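Local atomic coordinates of PHB depolymerase (Penicillium funiculosum, PDB entry 2D81), a protein that hydrolyses the ester bonds of poly(3-hydroxybutyrate), breaking this polyester down into smaller 3-hydroxybutyrate units. Residues K92-T97 with A165-K170; S14-A19 with T245-W250; P47-R52 with T71-S76. All coordinates share one frame; numbering follows the deposited sequence.

Contact 1 (K92-T97 with A165-K170); sequences KIYMWT and AGAALK. With NAG (2-acetamido-2-deoxy-beta-D-glucopyranose), chain B.
Tyr94 lays one face of its ring on Ala167 and Ala168, where helix 164-173 packs on strand 92-98 of the alpha/beta hydrolase sheet. The main interaction is CH-pi. Ala168 CA sits over the centre of the Tyr94 ring, 3.8 Å from the centroid and 13° off the normal. The ring reaches this place because CG is anti to the backbone N (chi1 172°), which stands it out from the strand toward the helix. Apolar contacts complete the packing. Ala168 CB touches Tyr94 CD2 at 3.6 Å, and Ala167 CB meets Tyr94 CE1 at 3.8 Å. Two small side chains thus let the helix backbone come down close on the ring. The polar end of Tyr94 is used elsewhere: its OH is hydrogen-bonded to the OH of Tyr162. Replacing Tyr94 with an alanine would probably open a gap under Ala167 and Ala168 and leave the Tyr162 hydroxyl without this mate. At the start of the strand the contact is with sugar. Lys92 is bent along its chain, and its NZ is hydrogen-bonded to Trp171 O. Its aliphatic part runs beside the N-acetylglucosamine attached to the protein, with Lys92 CD 3.2 Å from the ring oxygen O5.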
loop_
_atom_site.group_PDB
_atom_site.type_symbol
_atom_site.label_atom_id
_atom_site.label_comp_id
_atom_site.label_asym_id
_atom_site.label_seq_id
_atom_site.Cartn_x
_atom_site.Cartn_y
_atom_site.Cartn_z
ATOM N N LYS A 92 -5.501 -11.807 -6.218
ATOM C CA LYS A 92 -4.314 -12.318 -5.547
ATOM C C LYS A 92 -4.025 -11.416 -4.356
ATOM O O LYS A 92 -3.887 -10.202 -4.509
ATOM C CB LYS A 92 -3.115 -12.320 -6.501
ATOM C CG LYS A 92 -3.326 -13.136 -7.768
ATOM C CD LYS A 92 -3.590 -14.596 -7.451
ATOM C CE LYS A 92 -2.352 -15.278 -6.893
ATOM N NZ LYS A 92 -1.290 -15.394 -7.928
ATOM N N ILE A 93 -3.944 -12.009 -3.169
ATOM C CA ILE A 93 -3.728 -11.235 -1.955
ATOM C C ILE A 93 -2.498 -11.741 -1.223
ATOM O O ILE A 93 -2.408 -12.919 -0.873
ATOM C CB ILE A 93 -4.954 -11.314 -1.018
ATOM C CG1 ILE A 93 -6.190 -10.776 -1.742
ATOM C CG2 ILE A 93 -4.699 -10.507 0.255
ATOM C CD1 ILE A 93 -7.474 -10.889 -0.945
ATOM N N TYR A 94 -1.545 -10.837 -1.019
ATOM C CA TYR A 94 -0.304 -11.139 -0.321
ATOM C C TYR A 94 -0.303 -10.434 1.031
ATOM O O TYR A 94 -0.641 -9.258 1.120
ATOM C CB TYR A 94 0.894 -10.661 -1.147
ATOM C CG TYR A 94 2.214 -10.754 -0.412
ATOM C CD1 TYR A 94 2.950 -11.936 -0.402
ATOM C CD2 TYR A 94 2.710 -9.662 0.300
ATOM C CE1 TYR A 94 4.148 -12.030 0.301
ATOM C CE2 TYR A 94 3.904 -9.745 1.008
ATOM C CZ TYR A 94 4.617 -10.931 1.003
ATOM O OH TYR A 94 5.791 -11.019 1.708
ATOM N N MET A 95 0.074 -11.159 2.078
ATOM C CA MET A 95 0.137 -10.596 3.423
ATOM C C MET A 95 1.427 -11.006 4.121
ATOM O O MET A 95 1.871 -12.147 3.995
ATOM C CB MET A 95 -1.070 -11.055 4.245
ATOM C CG MET A 95 -2.377 -10.424 3.800
ATOM S SD MET A 95 -3.804 -11.108 4.652
ATOM C CE MET A 95 -4.107 -12.550 3.634
ATOM N N TRP A 96 2.029 -10.069 4.849
ATOM C CA TRP A 96 3.299 -10.314 5.529
ATOM C C TRP A 96 3.312 -9.690 6.912
ATOM O O TRP A 96 2.797 -8.593 7.116
ATOM C CB TRP A 96 4.467 -9.733 4.723
ATOM C CG TRP A 96 5.804 -9.894 5.406
ATOM C CD1 TRP A 96 6.631 -10.982 5.347
ATOM C CD2 TRP A 96 6.447 -8.951 6.278
ATOM N NE1 TRP A 96 7.742 -10.777 6.128
ATOM C CE2 TRP A 96 7.657 -9.540 6.710
ATOM C CE3 TRP A 96 6.116 -7.667 6.738
ATOM C CZ2 TRP A 96 8.543 -8.887 7.578
ATOM C CZ3 TRP A 96 6.998 -7.018 7.605
ATOM C CH2 TRP A 96 8.197 -7.631 8.014
ATOM N N THR A 97 3.915 -10.394 7.860
ATOM C CA THR A 97 4.209 -9.810 9.155
ATOM C C THR A 97 5.552 -10.321 9.659
ATOM O O THR A 97 5.963 -11.440 9.341
ATOM C CB THR A 97 3.117 -10.158 10.184
ATOM O OG1 THR A 97 3.424 -9.528 11.435
ATOM C CG2 THR A 97 3.031 -11.665 10.382
ATOM N N ALA A 165 9.380 -7.035 -1.344
ATOM C CA ALA A 165 8.835 -6.437 -2.558
ATOM C C ALA A 165 8.691 -7.502 -3.634
ATOM O O ALA A 165 7.656 -7.597 -4.296
ATOM C CB ALA A 165 9.746 -5.310 -3.047
ATOM N N GLY A 166 9.734 -8.308 -3.798
ATOM C CA GLY A 166 9.702 -9.367 -4.788
ATOM C C GLY A 166 8.641 -10.410 -4.491
ATOM O O GLY A 166 7.945 -10.873 -5.390
ATOM N N ALA A 167 8.521 -10.790 -3.223
ATOM C CA ALA A 167 7.521 -11.773 -2.827
ATOM C C ALA A 167 6.121 -11.266 -3.164
ATOM O O ALA A 167 5.306 -11.997 -3.726
ATOM C CB ALA A 167 7.630 -12.060 -1.335
ATOM N N ALA A 168 5.849 -10.012 -2.817
ATOM C CA ALA A 168 4.535 -9.426 -3.069
ATOM C C ALA A 168 4.228 -9.346 -4.563
ATOM O O ALA A 168 3.146 -9.738 -5.003
ATOM C CB ALA A 168 4.453 -8.034 -2.443
ATOM N N LEU A 169 5.175 -8.837 -5.344
ATOM C CA LEU A 169 4.952 -8.667 -6.779
ATOM C C LEU A 169 4.832 -10.001 -7.510
ATOM O O LEU A 169 3.991 -10.156 -8.401
ATOM C CB LEU A 169 6.079 -7.834 -7.400
ATOM C CG LEU A 169 6.139 -6.365 -6.970
ATOM C CD1 LEU A 169 7.348 -5.698 -7.609
ATOM C CD2 LEU A 169 4.847 -5.653 -7.377
ATOM N N LYS A 170 5.665 -10.966 -7.135
ATOM C CA LYS A 170 5.564 -12.290 -7.725
ATOM C C LYS A 170 4.257 -12.974 -7.343
ATOM O O LYS A 170 3.675 -13.685 -8.157
ATOM C CB LYS A 170 6.759 -13.160 -7.317
ATOM C CG LYS A 170 8.048 -12.778 -8.036
ATOM C CD LYS A 170 9.182 -13.750 -7.741
ATOM C CE LYS A 170 9.644 -13.666 -6.299
ATOM N NZ LYS A 170 10.750 -14.629 -6.038
HETATM C C1 NAG B . -6.609 -16.929 -8.829
HETATM C C2 NAG B . -8.013 -16.910 -9.458
HETATM C C3 NAG B . -7.946 -16.908 -10.999
HETATM C C4 NAG B . -6.889 -15.935 -11.546
HETATM C C5 NAG B . -5.570 -16.115 -10.802
HETATM C C6 NAG B . -4.487 -15.152 -11.245
HETATM C C7 NAG B . -9.997 -18.036 -8.637
HETATM C C8 NAG B . -10.800 -19.325 -8.720
HETATM N N2 NAG B . -8.722 -18.098 -9.015
HETATM O O3 NAG B . -9.214 -16.543 -11.525
HETATM O O4 NAG B . -6.687 -16.191 -12.926
HETATM O O5 NAG B . -5.784 -15.907 -9.395
HETATM O O6 NAG B . -3.198 -15.714 -11.047
HETATM O O7 NAG B . -10.534 -17.004 -8.235
#

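Contact 2 (S14-A19 with T245-W250); sequences SVSGLA and TGYNKW
Ser16 and Tyr247 meet hydroxyl to hydroxyl. Ser16 OG lies 2.8 Å from Tyr247 OH, a hydrogen bond whose proton could come from either hydroxyl. The serine oxygen approaches the rim of the ring, close to the ring's own level, and Ser16 OG is also 3.4 Å from Tyr247 CE2. The ring therefore points its phenol end at strand 13-18 and does not lie flat on it. Ser16 OG is held between the backbone N and the carbonyl carbon (chi1 71°), a setting that turns it toward the tyrosine. Its strongest polar partner is His224 NE2, so two bonds grip this buried oxygen. The His224 ring also meets that of Tyr247 with planes about 25° apart, and its ND1 is hydrogen-bonded to Ser14 OG. At the other end of the Tyr247 ring, Thr245 OG1 lies in the ring plane, 3.1 Å from Tyr247 CD1. Between these two residues Gly246 takes a positive phi of 94°, where the chain leaves one helix before entering helix 247-251. Strand 13-18 leads to Ala19, engineered in place of a serine. Its positive phi just before helix 20-31 is consistent with the nucleophile elbow of alpha/beta hydrolases.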
loop_
_atom_site.group_PDB
_atom_site.type_symbol
_atom_site.label_atom_id
_atom_site.label_comp_id
_atom_site.label_asym_id
_atom_site.label_seq_id
_atom_site.Cartn_x
_atom_site.Cartn_y
_atom_site.Cartn_z
ATOM N N SER A 14 -2.442 -3.079 -9.365
ATOM C CA SER A 14 -2.430 -3.613 -8.006
ATOM C C SER A 14 -1.802 -2.596 -7.057
ATOM O O SER A 14 -1.320 -1.548 -7.495
ATOM C CB SER A 14 -1.635 -4.923 -7.959
ATOM O OG SER A 14 -0.291 -4.722 -8.369
ATOM N N VAL A 15 -1.810 -2.907 -5.763
ATOM C CA VAL A 15 -1.300 -1.992 -4.745
ATOM C C VAL A 15 -0.773 -2.756 -3.526
ATOM O O VAL A 15 -1.273 -3.833 -3.197
ATOM C CB VAL A 15 -2.409 -1.005 -4.287
ATOM C CG1 VAL A 15 -3.611 -1.781 -3.745
ATOM C CG2 VAL A 15 -1.866 -0.056 -3.227
ATOM N N SER A 16 0.245 -2.201 -2.870
ATOM C CA SER A 16 0.722 -2.727 -1.589
ATOM C C SER A 16 1.252 -1.586 -0.728
ATOM O O SER A 16 1.409 -0.462 -1.204
ATOM C CB SER A 16 1.828 -3.777 -1.802
ATOM O OG SER A 16 3.045 -3.197 -2.242
ATOM N N GLY A 17 1.529 -1.875 0.539
ATOM C CA GLY A 17 2.073 -0.852 1.414
ATOM C C GLY A 17 2.456 -1.374 2.782
ATOM O O GLY A 17 2.114 -2.501 3.144
ATOM N N LEU A 18 3.172 -0.548 3.540
ATOM C CA LEU A 18 3.633 -0.914 4.878
ATOM C C LEU A 18 2.859 -0.165 5.958
ATOM O O LEU A 18 2.703 1.054 5.885
ATOM C CB LEU A 18 5.120 -0.595 5.027
ATOM C CG LEU A 18 5.712 -0.803 6.425
ATOM C CD1 LEU A 18 5.823 -2.293 6.736
ATOM C CD2 LEU A 18 7.079 -0.146 6.489
ATOM N N ALA A 19 2.393 -0.901 6.962
ATOM C CA ALA A 19 1.815 -0.312 8.166
ATOM C C ALA A 19 0.577 0.527 7.843
ATOM O O ALA A 19 -0.429 -0.014 7.382
ATOM C CB ALA A 19 2.864 0.529 8.885
ATOM N N THR A 245 13.333 -0.082 -0.889
ATOM C CA THR A 245 12.353 -1.146 -0.692
ATOM C C THR A 245 12.509 -2.285 -1.690
ATOM O O THR A 245 12.130 -3.420 -1.406
ATOM C CB THR A 245 10.912 -0.615 -0.787
ATOM O OG1 THR A 245 10.763 0.154 -1.986
ATOM C CG2 THR A 245 10.582 0.247 0.427
ATOM N N GLY A 246 13.050 -1.980 -2.865
ATOM C CA GLY A 246 13.332 -3.034 -3.824
ATOM C C GLY A 246 12.258 -3.313 -4.865
ATOM O O GLY A 246 12.413 -4.230 -5.669
ATOM N N TYR A 247 11.175 -2.539 -4.867
ATOM C CA TYR A 247 10.144 -2.711 -5.893
ATOM C C TYR A 247 10.722 -2.481 -7.282
ATOM O O TYR A 247 10.419 -3.220 -8.223
ATOM C CB TYR A 247 8.985 -1.729 -5.701
ATOM C CG TYR A 247 8.112 -1.972 -4.494
ATOM C CD1 TYR A 247 8.377 -1.345 -3.282
ATOM C CD2 TYR A 247 6.991 -2.800 -4.578
ATOM C CE1 TYR A 247 7.546 -1.526 -2.181
ATOM C CE2 TYR A 247 6.156 -2.993 -3.483
ATOM C CZ TYR A 247 6.438 -2.349 -2.288
ATOM O OH TYR A 247 5.610 -2.517 -1.207
ATOM N N ASN A 248 11.541 -1.442 -7.409
ATOM C CA ASN A 248 11.992 -1.004 -8.722
ATOM C C ASN A 248 12.868 -2.049 -9.395
ATOM O O ASN A 248 12.869 -2.162 -10.619
ATOM C CB ASN A 248 12.752 0.322 -8.618
ATOM C CG ASN A 248 11.899 1.434 -8.049
ATOM O OD1 ASN A 248 10.671 1.367 -8.088
ATOM N ND2 ASN A 248 12.545 2.471 -7.528
ATOM N N LYS A 249 13.608 -2.814 -8.594
ATOM C CA LYS A 249 14.461 -3.875 -9.125
ATOM C C LYS A 249 13.645 -4.885 -9.922
ATOM O O LYS A 249 14.082 -5.364 -10.971
ATOM C CB LYS A 249 15.184 -4.597 -7.984
ATOM C CG LYS A 249 16.103 -3.704 -7.169
ATOM C CD LYS A 249 16.805 -4.491 -6.076
ATOM C CE LYS A 249 17.760 -3.607 -5.294
ATOM N NZ LYS A 249 18.824 -3.039 -6.168
ATOM N N TRP A 250 12.458 -5.210 -9.416
ATOM C CA TRP A 250 11.568 -6.144 -10.094
ATOM C C TRP A 250 10.807 -5.488 -11.243
ATOM O O TRP A 250 10.643 -6.084 -12.310
ATOM C CB TRP A 250 10.581 -6.754 -9.091
ATOM C CG TRP A 250 11.228 -7.727 -8.158
ATOM C CD1 TRP A 250 11.732 -7.471 -6.912
ATOM C CD2 TRP A 250 11.505 -9.105 -8.427
ATOM N NE1 TRP A 250 12.309 -8.608 -6.391
ATOM C CE2 TRP A 250 12.184 -9.625 -7.302
ATOM C CE3 TRP A 250 11.249 -9.954 -9.516
ATOM C CZ2 TRP A 250 12.608 -10.956 -7.232
ATOM C CZ3 TRP A 250 11.672 -11.278 -9.445
ATOM C CH2 TRP A 250 12.345 -11.764 -8.310
#

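Contact 3 (P47-R52 with T71-S76)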
loop_
_atom_site.group_PDB
_atom_site.type_symbol
_atom_site.label_atom_id
_atom_site.label_comp_id
_atom_site.label_asym_id
_atom_site.label_seq_id
_atom_site.Cartn_x
_atom_site.Cartn_y
_atom_site.Cartn_z
ATOM N N PRO A 47 -6.960 -5.170 9.538
ATOM C CA PRO A 47 -8.319 -5.256 8.995
ATOM C C PRO A 47 -8.850 -4.002 8.302
ATOM O O PRO A 47 -8.672 -2.878 8.777
ATOM C CB PRO A 47 -9.152 -5.633 10.217
ATOM C CG PRO A 47 -8.199 -6.465 11.016
ATOM C CD PRO A 47 -6.933 -5.642 10.935
ATOM N N TYR A 48 -9.512 -4.216 7.171
ATOM C CA TYR A 48 -10.316 -3.180 6.544
ATOM C C TYR A 48 -11.355 -2.644 7.535
ATOM O O TYR A 48 -12.133 -3.414 8.097
ATOM C CB TYR A 48 -11.029 -3.753 5.320
ATOM C CG TYR A 48 -12.002 -2.784 4.702
ATOM C CD1 TYR A 48 -11.559 -1.759 3.861
ATOM C CD2 TYR A 48 -13.359 -2.851 5.006
ATOM C CE1 TYR A 48 -12.447 -0.824 3.342
ATOM C CE2 TYR A 48 -14.256 -1.919 4.495
ATOM C CZ TYR A 48 -13.795 -0.910 3.669
ATOM O OH TYR A 48 -14.675 0.028 3.197
ATOM N N ASP A 49 -11.355 -1.328 7.738
ATOM C CA ASP A 49 -12.327 -0.643 8.601
ATOM C C ASP A 49 -12.055 -0.933 10.077
ATOM O O ASP A 49 -12.931 -0.753 10.922
ATOM C CB ASP A 49 -13.764 -1.069 8.244
ATOM C CG ASP A 49 -14.809 -0.013 8.613
ATOM O OD1 ASP A 49 -15.805 -0.355 9.286
ATOM O OD2 ASP A 49 -14.645 1.158 8.213
ATOM N N CYS A 50 -10.834 -1.361 10.385
ATOM C CA CYS A 50 -10.494 -1.776 11.747
ATOM C C CYS A 50 -10.842 -0.705 12.780
ATOM O O CYS A 50 -11.398 -1.005 13.836
ATOM C CB CYS A 50 -9.000 -2.112 11.855
ATOM S SG CYS A 50 -8.603 -3.052 13.372
ATOM N N ALA A 51 -10.516 0.547 12.473
ATOM C CA ALA A 51 -10.544 1.598 13.485
ATOM C C ALA A 51 -11.836 2.407 13.513
ATOM O O ALA A 51 -11.899 3.445 14.172
ATOM C CB ALA A 51 -9.353 2.536 13.292
ATOM N N ARG A 52 -12.867 1.949 12.807
ATOM C CA ARG A 52 -14.095 2.736 12.743
ATOM C C ARG A 52 -14.908 2.636 14.028
ATOM O O ARG A 52 -15.453 3.638 14.497
ATOM C CB ARG A 52 -14.965 2.314 11.552
ATOM C CG ARG A 52 -16.204 3.196 11.380
ATOM C CD ARG A 52 -17.071 2.758 10.211
ATOM N NE ARG A 52 -16.487 3.085 8.911
ATOM C CZ ARG A 52 -16.692 4.225 8.255
ATOM N NH1 ARG A 52 -16.117 4.422 7.077
ATOM N NH2 ARG A 52 -17.482 5.163 8.766
ATOM N N THR A 71 -16.256 -6.686 9.156
ATOM C CA THR A 71 -16.664 -7.675 8.167
ATOM C C THR A 71 -18.126 -7.481 7.767
ATOM O O THR A 71 -18.474 -7.585 6.588
ATOM C CB THR A 71 -16.459 -9.113 8.697
ATOM O OG1 THR A 71 -15.078 -9.295 9.049
ATOM C CG2 THR A 71 -16.842 -10.139 7.627
ATOM N N ALA A 72 -18.978 -7.189 8.746
ATOM C CA ALA A 72 -20.378 -6.879 8.473
ATOM C C ALA A 72 -20.509 -5.661 7.560
ATOM O O ALA A 72 -21.356 -5.633 6.665
ATOM C CB ALA A 72 -21.125 -6.635 9.779
ATOM N N ASN A 73 -19.671 -4.655 7.784
ATOM C CA ASN A 73 -19.695 -3.463 6.942
ATOM C C ASN A 73 -19.313 -3.787 5.500
ATOM O O ASN A 73 -19.921 -3.268 4.559
ATOM C CB ASN A 73 -18.760 -2.387 7.511
ATOM C CG ASN A 73 -19.359 -1.668 8.717
ATOM O OD1 ASN A 73 -18.662 -0.948 9.441
ATOM N ND2 ASN A 73 -20.655 -1.852 8.929
ATOM N N MET A 74 -18.316 -4.647 5.318
ATOM C CA MET A 74 -17.940 -5.064 3.972
ATOM C C MET A 74 -19.133 -5.677 3.241
ATOM O O MET A 74 -19.383 -5.365 2.077
ATOM C CB MET A 74 -16.779 -6.065 4.024
ATOM C CG MET A 74 -15.448 -5.422 4.398
ATOM S SD MET A 74 -14.065 -6.571 4.464
ATOM C CE MET A 74 -13.815 -6.902 2.727
ATOM N N LYS A 75 -19.871 -6.544 3.929
ATOM C CA LYS A 75 -21.054 -7.157 3.341
ATOM C C LYS A 75 -22.124 -6.116 3.049
ATOM O O LYS A 75 -22.730 -6.122 1.980
ATOM C CB LYS A 75 -21.617 -8.232 4.274
ATOM C CG LYS A 75 -20.705 -9.432 4.438
ATOM C CD LYS A 75 -21.300 -10.467 5.373
ATOM C CE LYS A 75 -20.352 -11.636 5.577
ATOM N NZ LYS A 75 -20.890 -12.617 6.557
ATOM N N SER A 76 -22.344 -5.217 4.001
ATOM C CA SER A 76 -23.419 -4.239 3.886
ATOM C C SER A 76 -23.149 -3.201 2.800
ATOM O O SER A 76 -24.067 -2.795 2.087
ATOM C CB SER A 76 -23.634 -3.536 5.228
ATOM O OG SER A 76 -23.980 -4.471 6.233
#
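Asp49 OD2 accepts from Arg52 NE at 2.8 Å, and the end of the Asn73 side chain, from helix 68-77, lies against the same carboxylate. The Asp49-Arg52 bond is a salt bridge and nearly straight, with an angle of 163° at the hydrogen. The carboxylate offers its syn lone pair, and the acceptor lies almost in the guanidinium plane. Arg52 has CG anti to its N and bends at chi3, which brings NE back over the turn to Asp49. Its NH1 makes a second salt bridge with Asp296 OD1. Asp296 OD2 also comes close to Asp49 OD2, so the guanidinium probably offsets the repulsion between the two acids.

The amide plane of Asn73 stands 65° from the carboxylate of Asp49 and 84° from the guanidinium of Arg52, so neither group stacks on it.

The loop side of the contact is a type II beta turn, Pro47 to Cys50, running into a type I turn, Asp49 to Arg52. Cys50 N to Pro47 O, 3.1 Å, closes the first. Asp49 has the positive phi of the third position of a type II turn. Cys50 is tied to Cys59 by a disulfide, and Met60 next to it lines the pocket for the bound trimer.

The apolar half is a Met-aromatic contact. Met74 CG presses on Tyr48 CD2 at 3.4 Å, while Met74 SD is 4.9 Å from the centroid of the Tyr48 ring and well off its normal. Tyr48 OH is hydrogen-bonded to Asp296 O, which fixes the far end of the ring. Val30 of helix 20-31 touches both Tyr48 and Met74.

Contacts 1 and 2 belong to the same mixed sheet, through strands 92-98 and 13-18, with strand 39-43 between them. Their centres are 9 Å apart. They touch where helices 164-173 and 247-251 meet: Gly166 CA is 3.2 Å from Trp250 NE1, and Ala165 CB packs on the chain from Thr245 to Tyr247. Contact 3 lies farther out, with its centre 22 Å from that of contact 1 and 25 Å from that of contact 2. It touches neither. Along the chain, contact 3 closes before contact 1 opens, and contact 2 spans both. Strand 13-18 thus meets a helix more than 220 residues later, bringing early and late parts of the chain together in one alpha/beta hydrolase fold.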